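Local atomic coordinates of Emp47p (form2) (Saccharomyces cerevisiae, PDB entry 2A6Z), a protein that acts as a calcium-independent, carbohydrate-recognising cargo receptor, is involved in the secretion of glycoproteins and is required for Emp46p to leave the endoplasmic reticulum. Residues A[48-52]-A[194-200]; A[62-67]-A[216-222]; A[88-93]-A[189-194]; A[111-117]-A[137-141]. All coordinates share one frame; numbering follows the deposited sequence. Where two conformers were deposited one is given.

Interaction 1. Residues A[48-52]-A[194-200]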
loop_
_atom_site.group_PDB
_atom_site.type_symbol
_atom_site.label_atom_id
_atom_site.label_comp_id
_atom_site.label_asym_id
_atom_site.label_seq_id
_atom_site.Cartn_x
_atom_site.Cartn_y
_atom_site.Cartn_z
ATOM N N LYS A 48 12.524 6.434 5.955
ATOM C CA LYS A 48 11.953 5.434 5.081
ATOM C C LYS A 48 11.652 4.187 5.899
ATOM O O LYS A 48 12.379 3.839 6.805
ATOM C CB LYS A 48 12.851 5.052 3.896
ATOM C CG LYS A 48 13.069 6.205 2.924
ATOM C CD LYS A 48 14.010 5.888 1.782
ATOM C CE LYS A 48 13.909 6.937 0.689
ATOM N NZ LYS A 48 15.029 6.869 -0.292
ATOM N N GLY A 49 10.569 3.500 5.507
ATOM C CA GLY A 49 10.184 2.282 6.229
ATOM C C GLY A 49 9.443 1.366 5.273
ATOM O O GLY A 49 8.759 1.819 4.337
ATOM N N SER A 50 9.538 0.048 5.528
ATOM C CA SER A 50 8.807 -0.956 4.773
ATOM C C SER A 50 8.218 -2.000 5.699
ATOM O O SER A 50 8.717 -2.251 6.800
ATOM C CB SER A 50 9.668 -1.611 3.699
ATOM O OG SER A 50 10.740 -2.299 4.307
ATOM N N LEU A 51 7.182 -2.649 5.205
ATOM C CA LEU A 51 6.469 -3.684 5.965
ATOM C C LEU A 51 5.908 -4.669 4.947
ATOM O O LEU A 51 4.989 -4.273 4.191
ATOM C CB LEU A 51 5.403 -3.054 6.806
ATOM C CG LEU A 51 4.477 -4.027 7.566
ATOM C CD1 LEU A 51 5.253 -4.833 8.598
ATOM C CD2 LEU A 51 3.325 -3.264 8.191
ATOM N N TRP A 52 6.444 -5.878 4.845
ATOM C CA TRP A 52 6.057 -6.842 3.858
ATOM C C TRP A 52 5.753 -8.183 4.495
ATOM O O TRP A 52 6.389 -8.586 5.485
ATOM C CB TRP A 52 7.164 -7.085 2.870
ATOM C CG TRP A 52 7.550 -5.949 1.947
ATOM C CD1 TRP A 52 8.454 -4.954 2.214
ATOM C CD2 TRP A 52 7.062 -5.712 0.606
ATOM N NE1 TRP A 52 8.550 -4.098 1.117
ATOM C CE2 TRP A 52 7.722 -4.551 0.124
ATOM C CE3 TRP A 52 6.150 -6.404 -0.232
ATOM C CZ2 TRP A 52 7.474 -4.049 -1.149
ATOM C CZ3 TRP A 52 5.919 -5.883 -1.506
ATOM C CH2 TRP A 52 6.581 -4.718 -1.939
ATOM N N ARG A 194 3.948 -10.587 -3.820
ATOM C CA ARG A 194 4.413 -9.956 -2.605
ATOM C C ARG A 194 3.481 -8.792 -2.263
ATOM O O ARG A 194 3.096 -8.032 -3.134
ATOM C CB ARG A 194 5.861 -9.462 -2.758
ATOM C CG ARG A 194 6.809 -10.470 -3.354
ATOM C CD ARG A 194 6.771 -11.854 -2.725
ATOM N NE ARG A 194 7.019 -11.828 -1.288
ATOM C CZ ARG A 194 7.661 -12.799 -0.651
ATOM N NH1 ARG A 194 8.141 -13.873 -1.240
ATOM N NH2 ARG A 194 7.821 -12.664 0.665
ATOM N N ILE A 195 3.127 -8.694 -0.973
ATOM C CA ILE A 195 2.143 -7.759 -0.445
ATOM C C ILE A 195 2.815 -7.000 0.663
ATOM O O ILE A 195 3.410 -7.604 1.584
ATOM C CB ILE A 195 0.911 -8.548 0.081
ATOM C CG1 ILE A 195 0.182 -9.224 -1.079
ATOM C CG2 ILE A 195 0.010 -7.646 0.909
ATOM C CD1 ILE A 195 -0.740 -10.340 -0.615
ATOM N N GLY A 196 2.752 -5.664 0.589
ATOM C CA GLY A 196 3.406 -4.863 1.610
ATOM C C GLY A 196 3.113 -3.397 1.381
ATOM O O GLY A 196 2.370 -3.007 0.487
ATOM N N VAL A 197 3.710 -2.606 2.229
ATOM C CA VAL A 197 3.524 -1.153 2.255
ATOM C C VAL A 197 4.870 -0.506 2.560
ATOM O O VAL A 197 5.659 -1.016 3.354
ATOM C CB VAL A 197 2.422 -0.720 3.236
ATOM C CG1 VAL A 197 2.761 -1.176 4.672
ATOM C CG2 VAL A 197 2.158 0.769 3.185
ATOM N N THR A 198 5.138 0.613 1.875
ATOM C CA THR A 198 6.409 1.305 2.028
ATOM C C THR A 198 6.091 2.794 2.063
ATOM O O THR A 198 5.095 3.277 1.505
ATOM C CB THR A 198 7.376 0.982 0.876
ATOM O OG1 THR A 198 6.863 1.459 -0.360
ATOM C CG2 THR A 198 7.607 -0.510 0.750
ATOM N N ALA A 199 6.982 3.573 2.684
ATOM C CA ALA A 199 6.729 5.036 2.719
ATOM C C ALA A 199 8.058 5.750 2.910
ATOM O O ALA A 199 9.039 5.211 3.407
ATOM C CB ALA A 199 5.749 5.454 3.797
ATOM N N GLN A 200 8.015 7.035 2.506
ATOM C CA GLN A 200 9.106 7.960 2.728
ATOM C C GLN A 200 8.474 9.331 3.007
ATOM O O GLN A 200 7.409 9.637 2.438
ATOM C CB GLN A 200 10.054 8.037 1.530
ATOM C CG GLN A 200 9.385 8.737 0.321
ATOM C CD GLN A 200 10.143 8.674 -0.966
ATOM O OE1 GLN A 200 10.921 7.695 -1.118
ATOM N NE2 GLN A 200 9.906 9.680 -1.826
HETATM O O HOH W 1 12.646 5.630 -2.455
#

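Interaction 2. Residues A[62-67]-A[216-222]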
loop_
_atom_site.group_PDB
_atom_site.type_symbol
_atom_site.label_atom_id
_atom_site.label_comp_id
_atom_site.label_asym_id
_atom_site.label_seq_id
_atom_site.Cartn_x
_atom_site.Cartn_y
_atom_site.Cartn_z
ATOM N N SER A 62 -10.177 -14.957 -6.476
ATOM C CA SER A 62 -10.489 -13.594 -6.028
ATOM C C SER A 62 -9.979 -13.342 -4.628
ATOM O O SER A 62 -9.883 -14.239 -3.774
ATOM C CB SER A 62 -12.006 -13.428 -6.066
ATOM O OG SER A 62 -12.451 -13.677 -7.384
ATOM N N PHE A 63 -9.712 -12.036 -4.340
ATOM C CA PHE A 63 -9.211 -11.692 -3.009
ATOM C C PHE A 63 -9.544 -10.228 -2.722
ATOM O O PHE A 63 -9.859 -9.449 -3.581
ATOM C CB PHE A 63 -7.673 -11.925 -2.919
ATOM C CG PHE A 63 -6.841 -10.982 -3.741
ATOM C CD1 PHE A 63 -6.347 -9.799 -3.176
ATOM C CD2 PHE A 63 -6.563 -11.257 -5.055
ATOM C CE1 PHE A 63 -5.623 -8.931 -3.930
ATOM C CE2 PHE A 63 -5.819 -10.366 -5.842
ATOM C CZ PHE A 63 -5.366 -9.187 -5.283
ATOM N N THR A 64 -9.362 -9.920 -1.416
ATOM C CA THR A 64 -9.528 -8.580 -0.892
ATOM C C THR A 64 -8.320 -8.282 0.011
ATOM O O THR A 64 -7.906 -9.145 0.822
ATOM C CB THR A 64 -10.758 -8.489 -0.017
ATOM O OG1 THR A 64 -11.909 -8.834 -0.787
ATOM C CG2 THR A 64 -10.993 -7.104 0.546
ATOM N N MET A 65 -7.785 -7.067 -0.082
ATOM C CA MET A 65 -6.802 -6.541 0.843
ATOM C C MET A 65 -7.350 -5.249 1.437
ATOM O O MET A 65 -7.667 -4.320 0.669
ATOM C CB MET A 65 -5.513 -6.253 0.141
ATOM C CG MET A 65 -4.712 -7.288 -0.596
ATOM S SD MET A 65 -3.277 -6.925 -1.650
ATOM C CE MET A 65 -4.035 -5.804 -2.830
ATOM N N GLU A 66 -7.423 -5.138 2.767
ATOM C CA GLU A 66 -7.871 -3.919 3.434
ATOM C C GLU A 66 -6.748 -3.397 4.285
ATOM O O GLU A 66 -6.320 -4.062 5.257
ATOM C CB GLU A 66 -9.095 -4.188 4.299
ATOM C CG GLU A 66 -10.311 -4.634 3.542
ATOM C CD GLU A 66 -11.535 -4.953 4.303
ATOM O OE1 GLU A 66 -11.502 -4.888 5.559
ATOM O OE2 GLU A 66 -12.567 -5.263 3.679
ATOM N N TRP A 67 -6.282 -2.196 3.983
ATOM C CA TRP A 67 -5.207 -1.521 4.767
ATOM C C TRP A 67 -5.815 -0.409 5.570
ATOM O O TRP A 67 -6.515 0.451 5.023
ATOM C CB TRP A 67 -4.183 -0.943 3.787
ATOM C CG TRP A 67 -3.268 -1.885 3.125
ATOM C CD1 TRP A 67 -3.344 -2.394 1.871
ATOM C CD2 TRP A 67 -2.052 -2.453 3.695
ATOM N NE1 TRP A 67 -2.277 -3.242 1.619
ATOM C CE2 TRP A 67 -1.476 -3.269 2.719
ATOM C CE3 TRP A 67 -1.433 -2.280 4.955
ATOM C CZ2 TRP A 67 -0.267 -3.966 2.945
ATOM C CZ3 TRP A 67 -0.238 -2.994 5.143
ATOM C CH2 TRP A 67 0.299 -3.805 4.159
ATOM N N MET A 216 -4.024 -4.734 8.766
ATOM C CA MET A 216 -4.259 -5.119 7.379
ATOM C C MET A 216 -5.000 -6.448 7.432
ATOM O O MET A 216 -4.631 -7.338 8.183
ATOM C CB MET A 216 -2.935 -5.238 6.599
ATOM C CG MET A 216 -3.034 -5.595 5.110
ATOM S SD MET A 216 -2.927 -7.410 5.069
ATOM C CE MET A 216 -3.165 -7.706 3.311
ATOM N N GLN A 217 -6.047 -6.574 6.630
ATOM C CA GLN A 217 -6.776 -7.805 6.570
ATOM C C GLN A 217 -6.831 -8.281 5.132
ATOM O O GLN A 217 -7.121 -7.512 4.203
ATOM C CB GLN A 217 -8.184 -7.668 7.145
ATOM C CG GLN A 217 -7.972 -7.479 8.659
ATOM C CD GLN A 217 -9.294 -7.589 9.390
ATOM O OE1 GLN A 217 -9.457 -8.472 10.250
ATOM N NE2 GLN A 217 -10.228 -6.705 9.048
ATOM N N PHE A 218 -6.559 -9.561 4.938
ATOM C CA PHE A 218 -6.623 -10.222 3.650
ATOM C C PHE A 218 -7.758 -11.220 3.682
ATOM O O PHE A 218 -7.833 -11.997 4.655
ATOM C CB PHE A 218 -5.264 -10.921 3.394
ATOM C CG PHE A 218 -5.120 -11.370 1.953
ATOM C CD1 PHE A 218 -4.437 -10.569 1.050
ATOM C CD2 PHE A 218 -5.659 -12.540 1.489
ATOM C CE1 PHE A 218 -4.286 -10.934 -0.277
ATOM C CE2 PHE A 218 -5.484 -12.939 0.152
ATOM C CZ PHE A 218 -4.799 -12.117 -0.728
ATOM N N PHE A 219 -8.594 -11.223 2.667
ATOM C CA PHE A 219 -9.694 -12.196 2.547
ATOM C C PHE A 219 -9.600 -12.918 1.235
ATOM O O PHE A 219 -9.260 -12.353 0.189
ATOM C CB PHE A 219 -11.078 -11.511 2.633
ATOM C CG PHE A 219 -11.277 -10.644 3.854
ATOM C CD1 PHE A 219 -12.005 -11.112 4.936
ATOM C CD2 PHE A 219 -10.763 -9.358 3.930
ATOM C CE1 PHE A 219 -12.212 -10.352 6.092
ATOM C CE2 PHE A 219 -10.949 -8.606 5.078
ATOM C CZ PHE A 219 -11.670 -9.050 6.191
ATOM N N ASN A 220 -10.005 -14.184 1.263
ATOM C CA ASN A 220 -10.414 -14.804 0.018
ATOM C C ASN A 220 -11.756 -14.219 -0.420
ATOM O O ASN A 220 -12.656 -13.927 0.400
ATOM C CB ASN A 220 -10.385 -16.297 0.284
ATOM C CG ASN A 220 -8.954 -16.756 0.506
ATOM O OD1 ASN A 220 -8.005 -16.497 -0.260
ATOM N ND2 ASN A 220 -8.629 -17.454 1.593
ATOM N N GLY A 221 -12.011 -14.040 -1.660
ATOM C CA GLY A 221 -13.264 -13.498 -2.190
ATOM C C GLY A 221 -13.284 -11.995 -2.041
ATOM O O GLY A 221 -12.270 -11.358 -1.670
ATOM N N VAL A 222 -14.457 -11.441 -2.351
ATOM C CA VAL A 222 -14.727 -9.983 -2.285
ATOM C C VAL A 222 -16.052 -9.691 -1.573
ATOM O O VAL A 222 -16.311 -8.495 -1.329
ATOM C CB VAL A 222 -14.729 -9.352 -3.698
ATOM C CG1 VAL A 222 -13.413 -9.702 -4.415
ATOM C CG2 VAL A 222 -15.949 -9.750 -4.505
ATOM O OXT VAL A 222 -16.763 -10.665 -1.316
HETATM O O HOH W 2 -7.619 -15.870 -3.095
HETATM O O HOH W 3 -10.013 -4.322 7.677
#

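Interaction 3. Residues A[88-93]-A[189-194]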
loop_
_atom_site.group_PDB
_atom_site.type_symbol
_atom_site.label_atom_id
_atom_site.label_comp_id
_atom_site.label_asym_id
_atom_site.label_seq_id
_atom_site.Cartn_x
_atom_site.Cartn_y
_atom_site.Cartn_z
ATOM N N GLN A 88 4.665 -9.286 -8.359
ATOM C CA GLN A 88 5.239 -10.647 -8.494
ATOM C C GLN A 88 6.726 -10.611 -8.230
ATOM O O GLN A 88 7.460 -9.858 -8.848
ATOM C CB GLN A 88 5.031 -11.151 -9.912
ATOM C CG GLN A 88 3.666 -11.383 -10.399
ATOM C CD GLN A 88 3.709 -11.737 -11.894
ATOM O OE1 GLN A 88 4.346 -12.724 -12.280
ATOM N NE2 GLN A 88 3.046 -10.898 -12.686
ATOM N N ASP A 89 7.186 -11.460 -7.310
ATOM C CA ASP A 89 8.622 -11.624 -7.047
ATOM C C ASP A 89 8.763 -12.942 -6.253
ATOM O O ASP A 89 7.799 -13.408 -5.660
ATOM C CB ASP A 89 9.170 -10.446 -6.289
ATOM C CG ASP A 89 10.646 -10.176 -6.455
ATOM O OD1 ASP A 89 11.365 -11.162 -6.704
ATOM O OD2 ASP A 89 11.059 -9.019 -6.377
ATOM N N SER A 90 9.943 -13.475 -6.249
ATOM C CA SER A 90 10.219 -14.723 -5.508
ATOM C C SER A 90 10.669 -14.441 -4.086
ATOM O O SER A 90 10.929 -15.388 -3.312
ATOM C CB SER A 90 11.262 -15.537 -6.295
ATOM O OG SER A 90 12.441 -14.737 -6.367
ATOM N N ASN A 91 10.857 -13.188 -3.723
ATOM C CA ASN A 91 11.231 -12.795 -2.379
ATOM C C ASN A 91 10.612 -11.443 -2.106
ATOM O O ASN A 91 10.084 -10.800 -3.046
ATOM C CB ASN A 91 12.774 -12.686 -2.243
ATOM C CG ASN A 91 13.382 -12.270 -3.545
ATOM O OD1 ASN A 91 13.895 -13.130 -4.285
ATOM N ND2 ASN A 91 13.333 -10.971 -3.854
ATOM N N ILE A 92 10.723 -10.931 -0.903
ATOM C CA ILE A 92 10.393 -9.524 -0.696
ATOM C C ILE A 92 11.207 -8.694 -1.676
ATOM O O ILE A 92 12.420 -8.948 -1.804
ATOM C CB ILE A 92 10.681 -9.121 0.764
ATOM C CG1 ILE A 92 9.760 -9.841 1.765
ATOM C CG2 ILE A 92 10.632 -7.603 0.960
ATOM C CD1 ILE A 92 10.087 -9.626 3.225
ATOM N N PRO A 93 10.603 -7.770 -2.400
ATOM C CA PRO A 93 11.372 -7.098 -3.449
ATOM C C PRO A 93 12.599 -6.408 -2.903
ATOM O O PRO A 93 12.551 -5.739 -1.854
ATOM C CB PRO A 93 10.335 -6.102 -4.015
ATOM C CG PRO A 93 9.038 -6.830 -3.802
ATOM C CD PRO A 93 9.161 -7.402 -2.396
ATOM N N PRO A 189 -1.663 -12.088 -14.040
ATOM C CA PRO A 189 -1.314 -13.501 -14.272
ATOM C C PRO A 189 -0.993 -14.182 -12.952
ATOM O O PRO A 189 -0.706 -13.593 -11.907
ATOM C CB PRO A 189 -0.053 -13.411 -15.142
ATOM C CG PRO A 189 0.594 -12.132 -14.619
ATOM C CD PRO A 189 -0.532 -11.182 -14.328
ATOM N N SER A 190 -1.029 -15.517 -12.991
ATOM C CA SER A 190 -0.796 -16.311 -11.811
ATOM C C SER A 190 0.677 -16.278 -11.409
ATOM O O SER A 190 1.560 -16.014 -12.213
ATOM C CB SER A 190 -1.274 -17.762 -12.061
ATOM O OG SER A 190 -1.385 -18.413 -10.818
ATOM N N GLY A 191 0.918 -16.553 -10.178
ATOM C CA GLY A 191 2.273 -16.614 -9.643
ATOM C C GLY A 191 2.260 -16.154 -8.208
ATOM O O GLY A 191 1.230 -15.961 -7.570
ATOM N N SER A 192 3.473 -16.008 -7.668
ATOM C CA SER A 192 3.629 -15.643 -6.307
ATOM C C SER A 192 3.778 -14.132 -6.141
ATOM O O SER A 192 4.738 -13.554 -6.689
ATOM C CB SER A 192 4.916 -16.331 -5.737
ATOM O OG SER A 192 4.944 -16.153 -4.337
ATOM N N TYR A 193 2.828 -13.540 -5.415
ATOM C CA TYR A 193 2.816 -12.109 -5.224
ATOM C C TYR A 193 3.224 -11.690 -3.838
ATOM O O TYR A 193 2.899 -12.339 -2.826
ATOM C CB TYR A 193 1.399 -11.526 -5.506
ATOM C CG TYR A 193 1.064 -11.517 -6.960
ATOM C CD1 TYR A 193 0.678 -12.642 -7.691
ATOM C CD2 TYR A 193 1.117 -10.284 -7.652
ATOM C CE1 TYR A 193 0.398 -12.544 -9.032
ATOM C CE2 TYR A 193 0.820 -10.198 -8.976
ATOM C CZ TYR A 193 0.431 -11.304 -9.706
ATOM O OH TYR A 193 0.152 -11.224 -11.029
ATOM N N ARG A 194 3.948 -10.587 -3.820
ATOM C CA ARG A 194 4.413 -9.956 -2.605
ATOM C C ARG A 194 3.481 -8.792 -2.263
ATOM O O ARG A 194 3.096 -8.032 -3.134
ATOM C CB ARG A 194 5.861 -9.462 -2.758
ATOM C CG ARG A 194 6.809 -10.470 -3.354
ATOM C CD ARG A 194 6.771 -11.854 -2.725
ATOM N NE ARG A 194 7.019 -11.828 -1.288
ATOM C CZ ARG A 194 7.661 -12.799 -0.651
ATOM N NH1 ARG A 194 8.141 -13.873 -1.240
ATOM N NH2 ARG A 194 7.821 -12.664 0.665
HETATM O O HOH W 4 1.398 -8.846 -12.381
HETATM O O HOH W 5 7.339 -15.127 -3.657
#

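Interaction 4. Residues A[111-117]-A[137-141]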
loop_
_atom_site.group_PDB
_atom_site.type_symbol
_atom_site.label_atom_id
_atom_site.label_comp_id
_atom_site.label_asym_id
_atom_site.label_seq_id
_atom_site.Cartn_x
_atom_site.Cartn_y
_atom_site.Cartn_z
ATOM N N LEU A 111 -0.507 4.397 -4.851
ATOM C CA LEU A 111 0.264 5.495 -4.264
ATOM C C LEU A 111 -0.682 6.520 -3.645
ATOM O O LEU A 111 -1.575 7.032 -4.352
ATOM C CB LEU A 111 1.104 6.190 -5.341
ATOM C CG LEU A 111 1.858 7.449 -4.874
ATOM C CD1 LEU A 111 2.899 7.126 -3.811
ATOM C CD2 LEU A 111 2.531 8.093 -6.092
ATOM N N VAL A 112 -0.483 6.839 -2.375
ATOM C CA VAL A 112 -1.147 7.954 -1.730
ATOM C C VAL A 112 -0.092 9.037 -1.524
ATOM O O VAL A 112 0.929 8.841 -0.866
ATOM C CB VAL A 112 -1.818 7.533 -0.407
ATOM C CG1 VAL A 112 -2.355 8.749 0.315
ATOM C CG2 VAL A 112 -2.899 6.493 -0.667
ATOM N N ASP A 113 -0.340 10.200 -2.139
ATOM C CA ASP A 113 0.619 11.317 -2.047
ATOM C C ASP A 113 -0.094 12.579 -2.430
ATOM O O ASP A 113 -1.289 12.604 -2.788
ATOM C CB ASP A 113 1.907 11.081 -2.841
ATOM C CG ASP A 113 1.828 11.622 -4.265
ATOM O OD1 ASP A 113 0.848 11.300 -4.973
ATOM O OD2 ASP A 113 2.735 12.420 -4.635
ATOM N N ASN A 114 0.646 13.713 -2.366
ATOM C CA ASN A 114 0.013 14.995 -2.643
ATOM C C ASN A 114 0.873 15.867 -3.568
ATOM O O ASN A 114 0.589 17.066 -3.679
ATOM C CB ASN A 114 -0.372 15.731 -1.374
ATOM C CG ASN A 114 0.793 16.295 -0.590
ATOM O OD1 ASN A 114 1.921 16.279 -1.049
ATOM N ND2 ASN A 114 0.481 16.755 0.616
ATOM N N ASN A 115 1.916 15.311 -4.173
ATOM C CA ASN A 115 2.851 16.107 -4.980
ATOM C C ASN A 115 2.460 16.235 -6.445
ATOM O O ASN A 115 3.205 16.894 -7.180
ATOM C CB ASN A 115 4.261 15.505 -4.855
ATOM C CG ASN A 115 5.351 16.574 -5.036
ATOM O OD1 ASN A 115 5.187 17.734 -4.654
ATOM N ND2 ASN A 115 6.447 16.137 -5.589
ATOM N N GLY A 116 1.361 15.615 -6.863
ATOM C CA GLY A 116 0.942 15.675 -8.236
ATOM C C GLY A 116 -0.019 16.845 -8.482
ATOM O O GLY A 116 -0.353 17.616 -7.596
ATOM N N PRO A 117 -0.458 16.955 -9.725
ATOM C CA PRO A 117 -1.192 18.163 -10.188
ATOM C C PRO A 117 -2.588 18.261 -9.655
ATOM O O PRO A 117 -3.205 19.326 -9.824
ATOM C CB PRO A 117 -1.165 18.049 -11.709
ATOM C CG PRO A 117 -0.907 16.637 -12.007
ATOM C CD PRO A 117 -0.128 16.041 -10.848
ATOM N N LYS A 137 7.034 10.873 -14.780
ATOM C CA LYS A 137 5.770 10.767 -15.479
ATOM C C LYS A 137 4.673 10.060 -14.660
ATOM O O LYS A 137 3.631 9.707 -15.209
ATOM C CB LYS A 137 5.960 10.052 -16.818
ATOM C CG LYS A 137 6.978 10.818 -17.703
ATOM C CD LYS A 137 7.110 10.081 -19.039
ATOM C CE LYS A 137 8.028 10.692 -20.069
ATOM N NZ LYS A 137 7.992 12.153 -20.180
ATOM N N ILE A 138 4.956 9.831 -13.361
ATOM C CA ILE A 138 4.041 8.955 -12.609
ATOM C C ILE A 138 2.604 9.466 -12.622
ATOM O O ILE A 138 1.696 8.644 -12.747
ATOM C CB ILE A 138 4.607 8.794 -11.189
ATOM C CG1 ILE A 138 3.936 7.630 -10.447
ATOM C CG2 ILE A 138 4.637 10.084 -10.354
ATOM C CD1 ILE A 138 4.777 7.181 -9.244
ATOM N N TYR A 139 2.397 10.783 -12.507
ATOM C CA TYR A 139 1.008 11.247 -12.413
ATOM C C TYR A 139 0.259 11.088 -13.739
ATOM O O TYR A 139 -0.925 10.729 -13.769
ATOM C CB TYR A 139 0.949 12.713 -11.901
ATOM C CG TYR A 139 1.688 12.796 -10.563
ATOM C CD1 TYR A 139 1.219 12.105 -9.431
ATOM C CD2 TYR A 139 2.888 13.516 -10.433
ATOM C CE1 TYR A 139 1.885 12.160 -8.223
ATOM C CE2 TYR A 139 3.552 13.549 -9.234
ATOM C CZ TYR A 139 3.056 12.866 -8.138
ATOM O OH TYR A 139 3.762 12.933 -6.960
ATOM N N ASP A 140 0.973 11.314 -14.832
ATOM C CA ASP A 140 0.324 11.103 -16.149
ATOM C C ASP A 140 0.106 9.632 -16.426
ATOM O O ASP A 140 -0.818 9.277 -17.215
ATOM C CB ASP A 140 1.188 11.707 -17.220
ATOM C CG ASP A 140 0.452 12.493 -18.231
ATOM O OD1 ASP A 140 1.018 13.258 -19.011
ATOM O OD2 ASP A 140 -0.747 12.152 -18.303
ATOM N N GLN A 141 0.907 8.766 -15.803
ATOM C CA GLN A 141 0.864 7.322 -16.088
ATOM C C GLN A 141 -0.070 6.572 -15.151
ATOM O O GLN A 141 -0.295 5.388 -15.399
ATOM C CB GLN A 141 2.290 6.715 -16.052
ATOM C CG GLN A 141 3.090 7.327 -17.225
ATOM C CD GLN A 141 4.361 6.760 -17.703
ATOM O OE1 GLN A 141 4.954 6.139 -16.837
ATOM N NE2 GLN A 141 4.740 6.991 -18.969
#

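Interaction 1. Residues A[48-52]-A[194-200]
A chi1 of -67° in Trp-52 sets CG opposite its carbonyl carbon and lets the indole lean across the partner strand at Gly-196, whose CA sits 3.6 Å above the Trp-52 ring plane, toward the rim of one face. The same ring brings CE3 to 3.5 Å from Ile-195 O. In Thr-198, chi1 of 64° places CG2 beside the backbone N; this methyl meets Trp-52 NE1 at 3.7 Å and Ser-50 CB at 3.8 Å, so it touches both the indole and the serine. The hydroxyls turn elsewhere: Ser-50 OG bonds to Glu-30, and Thr-198 OG1 to Tyr-99 and Trp-85.

The strands run antiparallel, at 164°. Two hydrogen-bonded pairs fix the register: Val-197 N reaches Leu-51 O at 2.9 Å and Gly-49 N reaches Ala-199 O at 3.1 Å, each with its reciprocal bond. On the face holding Leu-51, its CB touches Val-197 CG1 at 3.9 Å. At the exposed end, Lys-48 lies alongside Gln-200, and a water donates to Gln-200 OE1 while holding Lys-48 NZ only weakly.

Strand 48-58 stands between 26-30, at the edge of a seven-stranded sheet of the lectin beta sandwich, and 192-200, which pairs onward with 81-88, while Ile-195, Val-197 and Ala-199 press against strand 210-220 of the other sheet.

Interaction 2. Residues A[62-67]-A[216-222]
Thr-64 OG1 donates to Gly-221 O over 2.7 Å, in the carbonyl plane and on a lone pair, clasping the C-terminal tail just past its strand. Next to it Gly-221 N bonds to Ser-62 O at 3.0 Å, from well above that carbonyl plane although the N-H...O angle is nearly straight (164°). Paired backbone bonds join Thr-64 to Phe-219 and Glu-66 to Gln-217; the shortest, Glu-66 N to Gln-217 O, measures 2.8 Å. The two side chains of the latter pair are linked through a water that donates to Glu-66 OE1 at 2.7 Å and accepts from Gln-217 NE2. Glu-66 OE2 is held by Ser-2 and by a salt bridge to Arg-160.

These antiparallel strands are neighbours in the second sheet of the legume-lectin-like sandwich, where Phe-63, Met-65, Trp-67, Met-216 and Phe-218 supply inward-facing apolar groups. In the conformer given, Met-216 CG lies 3.5 Å from the centroid of the Trp-67 six-membered ring, 7° off its normal, a CH-pi contact. SD stands farther out above that face, making a longer Met-aromatic approach. The Phe-63 and Phe-218 rings are almost parallel (2°) but slid apart, with centroids separated by 5.5 Å; the closest atoms of the two residues are Phe-63 CB and Phe-218 CZ, at 3.6 Å. Thr-64 O lies over one face of Phe-218, toward its rim, and Phe-57 meets both phenylalanines edge-to-face.

Interaction 3. Residues A[88-93]-A[189-194]
Gln-88 CG rests on one face of the Tyr-193 ring, 3.3 Å above its plane and offset toward the rim, a CH-pi contact; Phe-86 also stacks with this ring. At the ring's edge Pro-189 O lies in plane and accepts from Tyr-193 OH at 2.7 Å, on a lone pair, which fixes the hydroxyl. A water bridges this OH to Gln-88 NE2, and Gln-88 NE2 also lies 3.4 Å from Pro-189 CG.

The other flat group, the Arg-194 guanidinium, carries backbone on one face: Ile-92 N stands 3.6 Å above the plane over its centre, with Asn-91 C nearer the rim. Asp-89 O lies at its edge, near the plane. Bends at chi2 (-49°) and chi3 (-56°) fold the arginine back against the backbone of 89-92, bringing CG to 3.3 Å from Asn-91 O. A second water accepts from Arg-194 NH1 at 2.8 Å, donates to Asp-89 O and bonds to Ser-192 OG, while Arg-194 NH2 bonds outward to Leu-53 O.

One backbone bond crosses directly, Asp-89 N to Ser-192 O at 3.3 Å (150°). In this lectin beta sandwich, pairing of 81-88 with 192-200 runs out at Gln-88 and Tyr-193, a non-hydrogen-bonded antiparallel pair, and loop 89-93 packs on Arg-194.

Interaction 4. Residues A[111-117]-A[137-141]
Asp-113 OD2 is gripped by two donors: Tyr-139 OH at 2.6 Å, arriving on the syn side, and Asn-115 N at 3.0 Å, arriving from above the carboxylate plane. The second bond defines an Asx turn, so one oxygen both shapes the loop after strand 108-113 and receives the tyrosine hydroxyl. Carboxylate and ring are nearly coplanar, 5° apart, and Asp-113 meets the phenol at its edge, with OD1 lying 3.5 Å from Tyr-139 CE1.

Gly-116 CA lies 3.3 Å above the Tyr-139 plane, over its centre, and makes a CH-pi contact; the opposite face is covered from within the helix by the preceding residue, Ile-138, whose CG2 sits 3.7 Å from the plane. With chi1 at -56°, Tyr-139 CG stands opposite its carbonyl carbon and the ring projects from the short helix toward the loop. Closer to the helix, Pro-117 CD packs on Tyr-139 CB at 3.7 Å, and Leu-111 CD2 touches Ile-138 CD1 at 4.0 Å, the two side chains set roughly perpendicular. Arg-123 of strand 121-128 also touches Tyr-139 and Pro-117.

The result ties the short, loosely formed helix 138-141 to a sheet strand and its Asx turn. In calcium-dependent L-type lectins, loops of the corresponding region carry the metal and sugar site; here, in a calcium-independent receptor, Asp-113 is instead bonded to Tyr-139 OH and Asn-115 N, with no metal among the atoms.

In the fold
The contacts sample both sheets of one sandwich. Interactions 1, 3 and 4 each involve a strand of the sheet containing 48-58, 192-200 and 108-113, interaction 2 the facing sheet. Across the core interactions 1 and 2 touch, Val-197 CG1 reaching Trp-67 CZ3 at 3.5 Å and Ile-195 CD1 reaching Phe-218 CE1 at 3.6 Å, although their centres lie about 18 Å apart. Interaction 3 continues interaction 1 along strand 192-200 through the shared Arg-194, and Trp-52 CG meets Ile-92 CG2 at 3.6 Å. Interaction 4 stands apart: its centre is about 25 Å from those of interactions 2 and 3, and its nearest atoms are about 7 Å from interaction 1.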